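Local coordinates for DUF1611 domain-containing protein (Anabaena variabilis, PDB 2OBN), which is of unknown function but joins a Rossmann-like domain to a P-loop domain, a combination consistent with nucleotide binding, at residues E16-T21 against E52-Y57; A138-A143 against D204-D209; H261-T266 against A309-Y314. The protein carries 2 engineered substitutions. One frame throughout, in Å; residues are numbered along the deposited sequence.

Contact 1: residues E16-T21 against E52-Y57; sequences EGTTGT and EITGIY. Engineered in segment 52-57: Tyr57 (natural residue Lys).
The methyl groups of Thr18 and Thr54 meet at 3.6 Å between their CG2 atoms, and this pair, together with Ile53 and the methyl of Thr19, makes up the contact. All the touching side-chain atoms are carbon, and the two segments bury 163 Å² of surface between them. Thr18 turns CG2 rather than its hydroxyl across the gap: OG1 sits beside the backbone N (chi1 -49°) and is hydrogen-bonded to the carboxylate of Asp42, while CG2, anti to that N, is left to face the helix end. There it also meets Ile53 CD1 at 4.0 Å. The Thr19 methyl lies across the branched part of Ile53, with Thr19 CG2 3.7 Å from Ile53 CB. Ile53 CG1 takes the position between backbone N and carbonyl carbon (chi1 73°), which brings its terminal CD1 up to both threonine methyls, 4.1 Å from Thr19 CG2, the side chains crossing at a slant. In the Rossmann-like domain, 16-21 belongs to the loop from the first strand, 10-13, to helix 24-32, while 52-57 takes in the end of helix 50-54 beyond the neighbouring strand 37-41, so two successive connections of the sheet pack together here. The rotation of Thr54 is fixed by its hydroxyl: OG1 accepts from Ile56 N at 3.1 Å in a nearly straight bond (167°), forming an ST turn, and is also hydrogen-bonded to Leu50 O. With OG1 held this way, Thr54 CG2 points across the gap and also comes within 3.7 Å of Thr18 O.

Contact 2: residues A138-A143 against D204-D209; sequences ANLDVA and DAVRVD
Leu140 and Val206 meet tip to tip, Leu140 CD1 lying 4.0 Å from Val206 CG1, where the loop linking the two sheets, from strand 130-132 of the Rossmann-like sheet to strand 153-159 of the P-loop domain, passes the start of helix 208-222. Leu140 extends through CG placed anti to its carbonyl carbon (chi1 -67°), and its side chain also packs on Phe210 and Gln217 of the helix; a bound tetraethylene glycol, probably from the crystallisation liquor, lies about 4 Å from it. Asp141 starts off away from 204-209 and folds back on its own segment, where OD1 takes a weak bond from Val142 N at 3.1 Å (141°). Val142 contributes one methyl, CG2, resting 4.1 Å from Asp209 O. OD2 of the Asp209 carboxylate is hydrogen-bonded to His111 of the second subunit, and backbone bonds from Asp204, Val206, Val208 and Asp209 also reach that subunit, which places this helix start at the dimer interface. At Ala143 the polar link is indirect, a single water accepting from Ala143 N at 3.3 Å and lying 2.7 Å from Asp209 O.

Contact 3: residues H261-T266 against A309-Y314; sequences HRAGQT and AHLDEY
His310 reaches the turn at 262-265 with its ring edge, its NE2 standing 2.9 Å from Ala263 O, which lies near the ring plane. The aliphatic part of Arg262 approaches the same ring obliquely, Arg262 CG being 3.7 Å from His310 CE1, and Ala263 CB touches Leu311 CD1 at 4.1 Å. One water joins the polar ends, accepting from Arg262 NE in the guanidinium plane at 3.2 Å and lying 2.6 Å from His310 ND1. His310 CG sits between its backbone N and carbonyl carbon (chi1 61°), which brings the ring edge up to Ala263 O, and Leu311 CG covers one ring face, offset toward the rim. Both segments leave the carboxyl ends of adjacent parallel strands, 256-262 and 301-307, in the P-loop domain, the edge of the sheet where such folds bind nucleotide. A type II turn, closed by Gln265 N to Arg262 O at 3.1 Å, presents Ala263, with Gly264 at its positive-phi position. The Arg262 chain bends at chi3 (-68°), and its NH1 bonds Gln265 OE1 at 3.2 Å from above the carbonyl plane. Replacing Arg262 by an alanine here would probably leave the water without the NE donor and Gln265 OE1 without that N-H, and open a gap beside the His310 ring. Farther out, Arg262 NH2 holds Ala163 O in the loop before helix 166-179, the position that the phosphate-binding loop takes in P-loop folds, consistent with the same role here, while Asp312 N-caps helix 313-327 through OD1 to Ala315 N.

How the contacts relate
The three contacts follow one another along the chain and none touches another. Contact 1 belongs to the Rossmann-like domain; contacts 2 and 3 lie in the P-loop domain, yet their centres are about 36 Å apart, on opposite sides of the chain's centre. Contacts 1 and 3 are the nearer pair, about 19 Å between centres and about 9 Å between nearest atoms, and each follows the carboxyl ends of parallel strands in its own sheet, where nucleotide sites usually lie in both folds. Contact 2, about 35 Å from contact 1 between centres, instead sits in the connection between the two sheets, where the second subunit packs, beside a bound tetraethylene glycol.

Contact 1: residues E16-T21 against E52-Y57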
ATOM      1  N   GLU B  16     -13.681   4.913 -27.297  1.00 40.74           N
ATOM      2  CA  GLU B  16     -12.230   4.879 -27.581  1.00 41.82           C
ATOM      3  C   GLU B  16     -11.467   3.699 -26.961  1.00 41.86           C
ATOM      4  O   GLU B  16     -10.277   3.561 -27.209  1.00 42.72           O
ATOM      5  CB  GLU B  16     -11.538   6.185 -27.176  1.00 41.06           C
ATOM      6  CG  GLU B  16     -12.172   7.427 -27.769  1.00 42.07           C
ATOM      7  CD  GLU B  16     -11.361   8.685 -27.493  1.00 43.30           C
ATOM      8  OE1 GLU B  16     -10.985   8.923 -26.316  1.00 43.47           O
ATOM      9  OE2 GLU B  16     -11.115   9.438 -28.467  1.00 44.66           O
ATOM     10  N   GLY B  17     -12.138   2.846 -26.183  1.00 41.53           N
ATOM     11  CA  GLY B  17     -11.490   1.713 -25.555  1.00 40.96           C
ATOM     12  C   GLY B  17     -11.674   0.356 -26.222  1.00 41.10           C
ATOM     13  O   GLY B  17     -11.006  -0.594 -25.819  1.00 43.65           O
ATOM     14  N   THR B  18     -12.568   0.225 -27.203  1.00 39.37           N
ATOM     15  CA  THR B  18     -12.767  -1.085 -27.826  1.00 40.39           C
ATOM     16  C   THR B  18     -11.515  -1.522 -28.572  1.00 40.60           C
ATOM     17  O   THR B  18     -11.072  -2.649 -28.405  1.00 40.72           O
ATOM     18  CB  THR B  18     -13.988  -1.153 -28.774  1.00 40.13           C
ATOM     19  OG1 THR B  18     -15.150  -0.607 -28.129  1.00 40.63           O
ATOM     20  CG2 THR B  18     -14.274  -2.606 -29.175  1.00 39.52           C
ATOM     21  N   THR B  19     -10.966  -0.632 -29.396  1.00 42.49           N
ATOM     22  CA  THR B  19      -9.730  -0.895 -30.149  1.00 42.98           C
ATOM     23  C   THR B  19      -8.556  -0.020 -29.703  1.00 42.87           C
ATOM     24  O   THR B  19      -7.453  -0.148 -30.244  1.00 42.74           O
ATOM     25  CB  THR B  19      -9.925  -0.693 -31.674  1.00 43.06           C
ATOM     26  OG1 THR B  19     -10.352   0.652 -31.944  1.00 44.06           O
ATOM     27  CG2 THR B  19     -10.938  -1.679 -32.216  1.00 43.97           C
ATOM     28  N   GLY B  20      -8.788   0.859 -28.733  1.00 42.88           N
ATOM     29  CA  GLY B  20      -7.746   1.738 -28.225  1.00 43.61           C
ATOM     30  C   GLY B  20      -7.054   1.110 -27.036  1.00 44.38           C
ATOM     31  O   GLY B  20      -7.036  -0.119 -26.902  1.00 44.62           O
ATOM     32  N   THR B  21      -6.503   1.960 -26.167  1.00 43.86           N
ATOM     33  CA  THR B  21      -5.773   1.525 -24.974  1.00 43.73           C
ATOM     34  C   THR B  21      -6.469   1.758 -23.616  1.00 43.71           C
ATOM     35  O   THR B  21      -6.061   1.164 -22.622  1.00 45.28           O
ATOM     36  CB  THR B  21      -4.401   2.245 -24.911  1.00 43.69           C
ATOM     37  OG1 THR B  21      -4.601   3.659 -24.942  1.00 41.88           O
ATOM     38  CG2 THR B  21      -3.516   1.849 -26.100  1.00 43.35           C
ATOM     39  N   GLU B  52     -14.155  -9.312 -34.726  1.00 42.07           N
ATOM     40  CA  GLU B  52     -13.117  -8.928 -35.681  1.00 42.75           C
ATOM     41  C   GLU B  52     -12.146  -7.886 -35.149  1.00 41.65           C
ATOM     42  O   GLU B  52     -10.945  -8.019 -35.351  1.00 41.50           O
ATOM     43  CB  GLU B  52     -13.718  -8.456 -37.012  1.00 43.18           C
ATOM     44  CG  GLU B  52     -14.504  -9.530 -37.769  1.00 49.99           C
ATOM     45  CD  GLU B  52     -13.733 -10.837 -37.941  1.00 56.24           C
ATOM     46  OE1 GLU B  52     -12.527 -10.798 -38.289  1.00 55.87           O
ATOM     47  OE2 GLU B  52     -14.347 -11.906 -37.722  1.00 63.46           O
ATOM     48  N   ILE B  53     -12.654  -6.891 -34.432  1.00 41.43           N
ATOM     49  CA  ILE B  53     -11.813  -5.793 -33.944  1.00 41.67           C
ATOM     50  C   ILE B  53     -11.126  -6.018 -32.580  1.00 42.29           C
ATOM     51  O   ILE B  53     -10.127  -5.358 -32.289  1.00 42.14           O
ATOM     52  CB  ILE B  53     -12.594  -4.456 -33.998  1.00 41.92           C
ATOM     53  CG1 ILE B  53     -13.671  -4.356 -32.912  1.00 43.93           C
ATOM     54  CG2 ILE B  53     -13.212  -4.288 -35.385  1.00 43.86           C
ATOM     55  CD1 ILE B  53     -14.601  -3.167 -33.099  1.00 42.20           C
ATOM     56  N   THR B  54     -11.645  -6.950 -31.771  1.00 42.70           N
ATOM     57  CA  THR B  54     -11.068  -7.296 -30.460  1.00 42.11           C
ATOM     58  C   THR B  54     -10.480  -8.709 -30.360  1.00 42.23           C
ATOM     59  O   THR B  54      -9.536  -8.931 -29.608  1.00 42.10           O
ATOM     60  CB  THR B  54     -12.132  -7.224 -29.347  1.00 41.59           C
ATOM     61  OG1 THR B  54     -13.168  -8.175 -29.620  1.00 41.55           O
ATOM     62  CG2 THR B  54     -12.735  -5.846 -29.271  1.00 43.20           C
ATOM     63  N   GLY B  55     -11.054  -9.664 -31.088  1.00 42.67           N
ATOM     64  CA  GLY B  55     -10.640 -11.061 -30.994  1.00 42.96           C
ATOM     65  C   GLY B  55     -11.372 -11.823 -29.888  1.00 43.79           C
ATOM     66  O   GLY B  55     -11.034 -12.968 -29.600  1.00 44.89           O
ATOM     67  N   ILE B  56     -12.367 -11.190 -29.262  1.00 43.15           N
ATOM     68  CA  ILE B  56     -13.182 -11.819 -28.222  1.00 42.80           C
ATOM     69  C   ILE B  56     -14.336 -12.551 -28.917  1.00 42.58           C
ATOM     70  O   ILE B  56     -15.032 -11.960 -29.744  1.00 40.07           O
ATOM     71  CB  ILE B  56     -13.767 -10.769 -27.246  1.00 42.55           C
ATOM     72  CG1 ILE B  56     -12.640  -9.977 -26.569  1.00 42.63           C
ATOM     73  CG2 ILE B  56     -14.685 -11.451 -26.211  1.00 44.79           C
ATOM     74  CD1 ILE B  56     -13.123  -8.784 -25.733  1.00 43.26           C
ATOM     75  N   TYR B  57     -14.549 -13.824 -28.573  1.00 43.39           N
ATOM     76  CA  TYR B  57     -15.598 -14.627 -29.226  1.00 44.09           C
ATOM     77  C   TYR B  57     -16.961 -14.434 -28.587  1.00 43.20           C
ATOM     78  O   TYR B  57     -17.454 -15.274 -27.827  1.00 42.32           O
ATOM     79  CB  TYR B  57     -15.203 -16.096 -29.269  1.00 45.32           C
ATOM     80  CG  TYR B  57     -13.965 -16.282 -30.081  1.00 45.90           C
ATOM     81  CD1 TYR B  57     -14.017 -16.212 -31.463  1.00 48.94           C
ATOM     82  CD2 TYR B  57     -12.743 -16.501 -29.475  1.00 47.96           C
ATOM     83  CE1 TYR B  57     -12.884 -16.372 -32.228  1.00 50.84           C
ATOM     84  CE2 TYR B  57     -11.596 -16.652 -30.223  1.00 47.42           C
ATOM     85  CZ  TYR B  57     -11.668 -16.585 -31.597  1.00 50.45           C
ATOM     86  OH  TYR B  57     -10.526 -16.739 -32.350  1.00 52.07           O
TER

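Contact 2: residues A138-A143 against D204-D209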
ATOM      1  N   ALA B 138     -15.503  -2.263   4.704  1.00 44.48           N
ATOM      2  CA  ALA B 138     -15.633  -1.844   6.088  1.00 44.45           C
ATOM      3  C   ALA B 138     -14.953  -2.810   7.061  1.00 44.07           C
ATOM      4  O   ALA B 138     -14.720  -3.980   6.748  1.00 43.32           O
ATOM      5  CB  ALA B 138     -17.108  -1.732   6.441  1.00 44.52           C
ATOM      6  N   ASN B 139     -14.669  -2.292   8.252  1.00 45.65           N
ATOM      7  CA  ASN B 139     -14.133  -3.074   9.365  1.00 47.09           C
ATOM      8  C   ASN B 139     -12.827  -3.786   9.080  1.00 46.54           C
ATOM      9  O   ASN B 139     -12.657  -4.953   9.434  1.00 47.81           O
ATOM     10  CB  ASN B 139     -15.187  -4.089   9.851  1.00 47.64           C
ATOM     11  CG  ASN B 139     -16.520  -3.430  10.206  1.00 52.12           C
ATOM     12  OD1 ASN B 139     -17.584  -3.942   9.853  1.00 55.04           O
ATOM     13  ND2 ASN B 139     -16.465  -2.280  10.888  1.00 54.54           N
ATOM     14  N   LEU B 140     -11.901  -3.085   8.444  1.00 46.00           N
ATOM     15  CA  LEU B 140     -10.600  -3.650   8.180  1.00 45.44           C
ATOM     16  C   LEU B 140      -9.730  -3.460   9.407  1.00 46.88           C
ATOM     17  O   LEU B 140      -9.913  -2.512  10.172  1.00 46.36           O
ATOM     18  CB  LEU B 140      -9.957  -2.992   6.973  1.00 45.68           C
ATOM     19  CG  LEU B 140     -10.654  -3.283   5.646  1.00 45.00           C
ATOM     20  CD1 LEU B 140      -9.902  -2.590   4.522  1.00 41.54           C
ATOM     21  CD2 LEU B 140     -10.751  -4.802   5.392  1.00 41.77           C
ATOM     22  N   ASP B 141      -8.812  -4.397   9.617  1.00 48.56           N
ATOM     23  CA  ASP B 141      -7.881  -4.317  10.732  1.00 48.90           C
ATOM     24  C   ASP B 141      -6.511  -4.571  10.126  1.00 47.51           C
ATOM     25  O   ASP B 141      -6.405  -4.734   8.907  1.00 47.32           O
ATOM     26  CB  ASP B 141      -8.215  -5.355  11.809  1.00 49.48           C
ATOM     27  CG  ASP B 141      -7.799  -4.906  13.214  1.00 57.36           C
ATOM     28  OD1 ASP B 141      -7.258  -3.781  13.361  1.00 58.08           O
ATOM     29  OD2 ASP B 141      -8.019  -5.677  14.178  1.00 64.35           O
ATOM     30  N   VAL B 142      -5.469  -4.569  10.957  1.00 45.48           N
ATOM     31  CA  VAL B 142      -4.124  -4.846  10.483  1.00 44.23           C
ATOM     32  C   VAL B 142      -4.001  -6.372  10.354  1.00 43.11           C
ATOM     33  O   VAL B 142      -4.567  -7.114  11.158  1.00 43.04           O
ATOM     34  CB  VAL B 142      -3.061  -4.210  11.410  1.00 44.54           C
ATOM     35  CG1 VAL B 142      -1.651  -4.588  10.956  1.00 47.41           C
ATOM     36  CG2 VAL B 142      -3.224  -2.682  11.394  1.00 43.25           C
ATOM     37  N   ALA B 143      -3.312  -6.837   9.314  1.00 41.46           N
ATOM     38  CA  ALA B 143      -3.145  -8.281   9.104  1.00 39.10           C
ATOM     39  C   ALA B 143      -2.088  -8.846  10.052  1.00 39.54           C
ATOM     40  O   ALA B 143      -1.166  -8.131  10.462  1.00 37.83           O
ATOM     41  CB  ALA B 143      -2.771  -8.565   7.695  1.00 39.64           C
ATOM     42  N   ASP B 204      -6.132  -1.630  -4.740  1.00 37.16           N
ATOM     43  CA  ASP B 204      -5.364  -0.400  -5.018  1.00 36.97           C
ATOM     44  C   ASP B 204      -6.008   0.885  -4.495  1.00 36.72           C
ATOM     45  O   ASP B 204      -5.373   1.944  -4.497  1.00 34.50           O
ATOM     46  CB  ASP B 204      -4.956  -0.282  -6.492  1.00 37.81           C
ATOM     47  CG  ASP B 204      -6.119   0.025  -7.436  1.00 38.55           C
ATOM     48  OD1 ASP B 204      -7.253   0.274  -7.009  1.00 39.30           O
ATOM     49  OD2 ASP B 204      -5.866   0.023  -8.657  1.00 49.87           O
ATOM     50  N   ALA B 205      -7.268   0.782  -4.072  1.00 37.18           N
ATOM     51  CA  ALA B 205      -8.004   1.883  -3.463  1.00 36.23           C
ATOM     52  C   ALA B 205      -8.071   1.752  -1.938  1.00 36.35           C
ATOM     53  O   ALA B 205      -8.714   2.576  -1.277  1.00 34.89           O
ATOM     54  CB  ALA B 205      -9.401   1.931  -4.030  1.00 35.99           C
ATOM     55  N   VAL B 206      -7.462   0.701  -1.377  1.00 36.66           N
ATOM     56  CA  VAL B 206      -7.437   0.518   0.080  1.00 35.59           C
ATOM     57  C   VAL B 206      -6.264   1.319   0.658  1.00 36.19           C
ATOM     58  O   VAL B 206      -5.196   1.425   0.028  1.00 34.98           O
ATOM     59  CB  VAL B 206      -7.297  -0.973   0.476  1.00 36.34           C
ATOM     60  CG1 VAL B 206      -7.192  -1.134   2.009  1.00 37.43           C
ATOM     61  CG2 VAL B 206      -8.477  -1.784  -0.051  1.00 36.73           C
ATOM     62  N   ARG B 207      -6.459   1.895   1.845  1.00 36.57           N
ATOM     63  CA  ARG B 207      -5.382   2.646   2.503  1.00 36.31           C
ATOM     64  C   ARG B 207      -4.251   1.686   2.841  1.00 35.87           C
ATOM     65  O   ARG B 207      -4.503   0.526   3.185  1.00 33.92           O
ATOM     66  CB  ARG B 207      -5.881   3.332   3.779  1.00 34.89           C
ATOM     67  CG  ARG B 207      -6.828   4.497   3.530  1.00 33.66           C
ATOM     68  CD  ARG B 207      -7.521   4.925   4.810  1.00 36.63           C
ATOM     69  NE  ARG B 207      -8.565   3.982   5.208  1.00 37.50           N
ATOM     70  CZ  ARG B 207      -9.355   4.123   6.273  1.00 39.97           C
ATOM     71  NH1 ARG B 207      -9.222   5.151   7.096  1.00 41.28           N
ATOM     72  NH2 ARG B 207     -10.280   3.215   6.536  1.00 43.08           N
ATOM     73  N   VAL B 208      -3.020   2.189   2.763  1.00 35.44           N
ATOM     74  CA  VAL B 208      -1.813   1.377   2.990  1.00 35.40           C
ATOM     75  C   VAL B 208      -1.880   0.542   4.278  1.00 34.87           C
ATOM     76  O   VAL B 208      -1.651  -0.672   4.240  1.00 37.27           O
ATOM     77  CB  VAL B 208      -0.537   2.263   2.911  1.00 34.45           C
ATOM     78  CG1 VAL B 208       0.687   1.612   3.556  1.00 37.70           C
ATOM     79  CG2 VAL B 208      -0.238   2.628   1.468  1.00 34.27           C
ATOM     80  N   ASP B 209      -2.240   1.183   5.378  1.00 33.89           N
ATOM     81  CA  ASP B 209      -2.315   0.551   6.701  1.00 35.31           C
ATOM     82  C   ASP B 209      -3.205  -0.706   6.720  1.00 35.87           C
ATOM     83  O   ASP B 209      -2.928  -1.670   7.448  1.00 36.56           O
ATOM     84  CB  ASP B 209      -2.912   1.552   7.717  1.00 34.95           C
ATOM     85  CG  ASP B 209      -2.230   1.537   9.072  1.00 38.32           C
ATOM     86  OD1 ASP B 209      -1.173   0.900   9.245  1.00 44.88           O
ATOM     87  OD2 ASP B 209      -2.729   2.242   9.973  1.00 39.29           O
TER
HETATM   88  O   HOH W   1      -3.023  -4.344   7.241  1.00 30.83           O

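Contact 3: residues H261-T266 against A309-Y314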
ATOM      1  N   HIS B 261       4.439 -13.206 -17.379  1.00 37.29           N
ATOM      2  CA  HIS B 261       5.343 -12.371 -18.142  1.00 37.38           C
ATOM      3  C   HIS B 261       4.993 -12.370 -19.621  1.00 37.72           C
ATOM      4  O   HIS B 261       4.633 -13.397 -20.172  1.00 38.67           O
ATOM      5  CB  HIS B 261       6.766 -12.857 -17.914  1.00 36.71           C
ATOM      6  CG  HIS B 261       7.785 -12.224 -18.811  1.00 35.63           C
ATOM      7  ND1 HIS B 261       8.208 -10.918 -18.668  1.00 35.75           N
ATOM      8  CD2 HIS B 261       8.502 -12.742 -19.833  1.00 32.49           C
ATOM      9  CE1 HIS B 261       9.134 -10.660 -19.573  1.00 35.98           C
ATOM     10  NE2 HIS B 261       9.322 -11.749 -20.299  1.00 32.43           N
ATOM     11  N   ARG B 262       5.075 -11.199 -20.253  1.00 39.24           N
ATOM     12  CA  ARG B 262       4.832 -11.085 -21.691  1.00 39.31           C
ATOM     13  C   ARG B 262       6.135 -11.364 -22.418  1.00 39.05           C
ATOM     14  O   ARG B 262       7.122 -10.663 -22.213  1.00 38.11           O
ATOM     15  CB  ARG B 262       4.278  -9.716 -22.088  1.00 38.99           C
ATOM     16  CG  ARG B 262       4.120  -9.556 -23.604  1.00 39.35           C
ATOM     17  CD  ARG B 262       3.551  -8.208 -23.999  1.00 42.53           C
ATOM     18  NE  ARG B 262       2.156  -8.055 -23.574  1.00 46.78           N
ATOM     19  CZ  ARG B 262       1.696  -7.217 -22.646  1.00 49.89           C
ATOM     20  NH1 ARG B 262       2.475  -6.346 -22.003  1.00 54.31           N
ATOM     21  NH2 ARG B 262       0.400  -7.226 -22.390  1.00 48.78           N
ATOM     22  N   ALA B 263       6.123 -12.398 -23.259  1.00 40.12           N
ATOM     23  CA  ALA B 263       7.286 -12.795 -24.025  1.00 39.58           C
ATOM     24  C   ALA B 263       7.865 -11.610 -24.797  1.00 39.90           C
ATOM     25  O   ALA B 263       7.140 -10.893 -25.497  1.00 38.99           O
ATOM     26  CB  ALA B 263       6.919 -13.933 -24.993  1.00 39.85           C
ATOM     27  N   GLY B 264       9.173 -11.394 -24.627  1.00 39.95           N
ATOM     28  CA  GLY B 264       9.902 -10.346 -25.348  1.00 39.20           C
ATOM     29  C   GLY B 264       9.928  -8.978 -24.691  1.00 39.81           C
ATOM     30  O   GLY B 264      10.682  -8.122 -25.124  1.00 40.43           O
ATOM     31  N   GLN B 265       9.125  -8.749 -23.656  1.00 38.79           N
ATOM     32  CA  GLN B 265       9.122  -7.435 -23.023  1.00 38.37           C
ATOM     33  C   GLN B 265      10.377  -7.260 -22.180  1.00 38.51           C
ATOM     34  O   GLN B 265      10.690  -8.114 -21.351  1.00 38.12           O
ATOM     35  CB  GLN B 265       7.881  -7.246 -22.167  1.00 38.55           C
ATOM     36  CG  GLN B 265       7.677  -5.812 -21.757  1.00 37.17           C
ATOM     37  CD  GLN B 265       6.465  -5.634 -20.907  1.00 38.95           C
ATOM     38  OE1 GLN B 265       5.537  -6.437 -20.972  1.00 44.93           O
ATOM     39  NE2 GLN B 265       6.451  -4.581 -20.091  1.00 36.43           N
ATOM     40  N   THR B 266      11.088  -6.154 -22.405  1.00 38.69           N
ATOM     41  CA  THR B 266      12.340  -5.873 -21.698  1.00 38.90           C
ATOM     42  C   THR B 266      12.284  -4.656 -20.774  1.00 38.30           C
ATOM     43  O   THR B 266      13.190  -4.449 -19.978  1.00 36.73           O
ATOM     44  CB  THR B 266      13.507  -5.706 -22.707  1.00 39.15           C
ATOM     45  OG1 THR B 266      13.247  -4.602 -23.589  1.00 41.18           O
ATOM     46  CG2 THR B 266      13.675  -6.978 -23.533  1.00 36.92           C
ATOM     47  N   ALA B 309       0.422 -13.831 -26.747  1.00 39.74           N
ATOM     48  CA  ALA B 309      -0.676 -13.471 -27.666  1.00 39.96           C
ATOM     49  C   ALA B 309      -0.271 -12.737 -28.939  1.00 39.78           C
ATOM     50  O   ALA B 309      -0.899 -12.902 -29.995  1.00 40.73           O
ATOM     51  CB  ALA B 309      -1.749 -12.674 -26.916  1.00 41.62           C
ATOM     52  N   HIS B 310       0.783 -11.942 -28.840  1.00 38.97           N
ATOM     53  CA  HIS B 310       1.295 -11.177 -29.966  1.00 38.41           C
ATOM     54  C   HIS B 310       2.111 -12.000 -30.987  1.00 38.86           C
ATOM     55  O   HIS B 310       2.480 -11.481 -32.044  1.00 38.81           O
ATOM     56  CB  HIS B 310       2.153 -10.019 -29.433  1.00 37.74           C
ATOM     57  CG  HIS B 310       3.341 -10.457 -28.623  1.00 38.10           C
ATOM     58  ND1 HIS B 310       3.227 -10.970 -27.346  1.00 35.71           N
ATOM     59  CD2 HIS B 310       4.667 -10.425 -28.894  1.00 35.82           C
ATOM     60  CE1 HIS B 310       4.426 -11.256 -26.873  1.00 36.59           C
ATOM     61  NE2 HIS B 310       5.320 -10.926 -27.790  1.00 37.98           N
ATOM     62  N   LEU B 311       2.394 -13.260 -30.668  1.00 38.94           N
ATOM     63  CA  LEU B 311       3.230 -14.125 -31.502  1.00 39.21           C
ATOM     64  C   LEU B 311       2.433 -15.150 -32.284  1.00 39.18           C
ATOM     65  O   LEU B 311       1.307 -15.454 -31.926  1.00 37.37           O
ATOM     66  CB  LEU B 311       4.207 -14.897 -30.605  1.00 38.58           C
ATOM     67  CG  LEU B 311       5.175 -14.062 -29.782  1.00 39.40           C
ATOM     68  CD1 LEU B 311       5.975 -14.951 -28.839  1.00 36.86           C
ATOM     69  CD2 LEU B 311       6.096 -13.247 -30.702  1.00 40.24           C
ATOM     70  N   ASP B 312       3.022 -15.664 -33.365  1.00 40.26           N
ATOM     71  CA  ASP B 312       2.412 -16.781 -34.110  1.00 41.61           C
ATOM     72  C   ASP B 312       2.611 -18.040 -33.235  1.00 41.79           C
ATOM     73  O   ASP B 312       3.408 -18.019 -32.285  1.00 42.13           O
ATOM     74  CB  ASP B 312       2.982 -16.917 -35.545  1.00 40.71           C
ATOM     75  CG  ASP B 312       4.467 -17.270 -35.585  1.00 41.35           C
ATOM     76  OD1 ASP B 312       4.941 -18.074 -34.761  1.00 50.72           O
ATOM     77  OD2 ASP B 312       5.170 -16.763 -36.472  1.00 47.10           O
ATOM     78  N   GLU B 313       1.898 -19.114 -33.538  1.00 42.62           N
ATOM     79  CA  GLU B 313       1.942 -20.342 -32.705  1.00 43.95           C
ATOM     80  C   GLU B 313       3.335 -20.951 -32.591  1.00 42.05           C
ATOM     81  O   GLU B 313       3.728 -21.438 -31.531  1.00 41.49           O
ATOM     82  CB  GLU B 313       0.972 -21.413 -33.246  1.00 44.14           C
ATOM     83  CG  GLU B 313       0.629 -22.514 -32.216  1.00 47.22           C
ATOM     84  CD  GLU B 313      -0.315 -23.592 -32.762  1.00 47.32           C
ATOM     85  OE1 GLU B 313      -0.427 -23.742 -33.999  1.00 55.48           O
ATOM     86  OE2 GLU B 313      -0.937 -24.316 -31.954  1.00 56.11           O
ATOM     87  N   TYR B 314       4.062 -20.923 -33.700  1.00 42.09           N
ATOM     88  CA  TYR B 314       5.418 -21.468 -33.780  1.00 41.87           C
ATOM     89  C   TYR B 314       6.374 -20.679 -32.891  1.00 41.26           C
ATOM     90  O   TYR B 314       7.214 -21.260 -32.201  1.00 43.03           O
ATOM     91  CB  TYR B 314       5.896 -21.429 -35.232  1.00 40.46           C
ATOM     92  CG  TYR B 314       7.217 -22.113 -35.503  1.00 41.11           C
ATOM     93  CD1 TYR B 314       8.419 -21.432 -35.351  1.00 40.03           C
ATOM     94  CD2 TYR B 314       7.260 -23.429 -35.962  1.00 40.92           C
ATOM     95  CE1 TYR B 314       9.632 -22.043 -35.618  1.00 38.65           C
ATOM     96  CE2 TYR B 314       8.472 -24.057 -36.244  1.00 41.31           C
ATOM     97  CZ  TYR B 314       9.660 -23.355 -36.065  1.00 43.02           C
ATOM     98  OH  TYR B 314      10.881 -23.954 -36.345  1.00 42.14           O
TER
HETATM   99  O   HOH W   2       1.305 -10.396 -25.632  1.00 29.56           O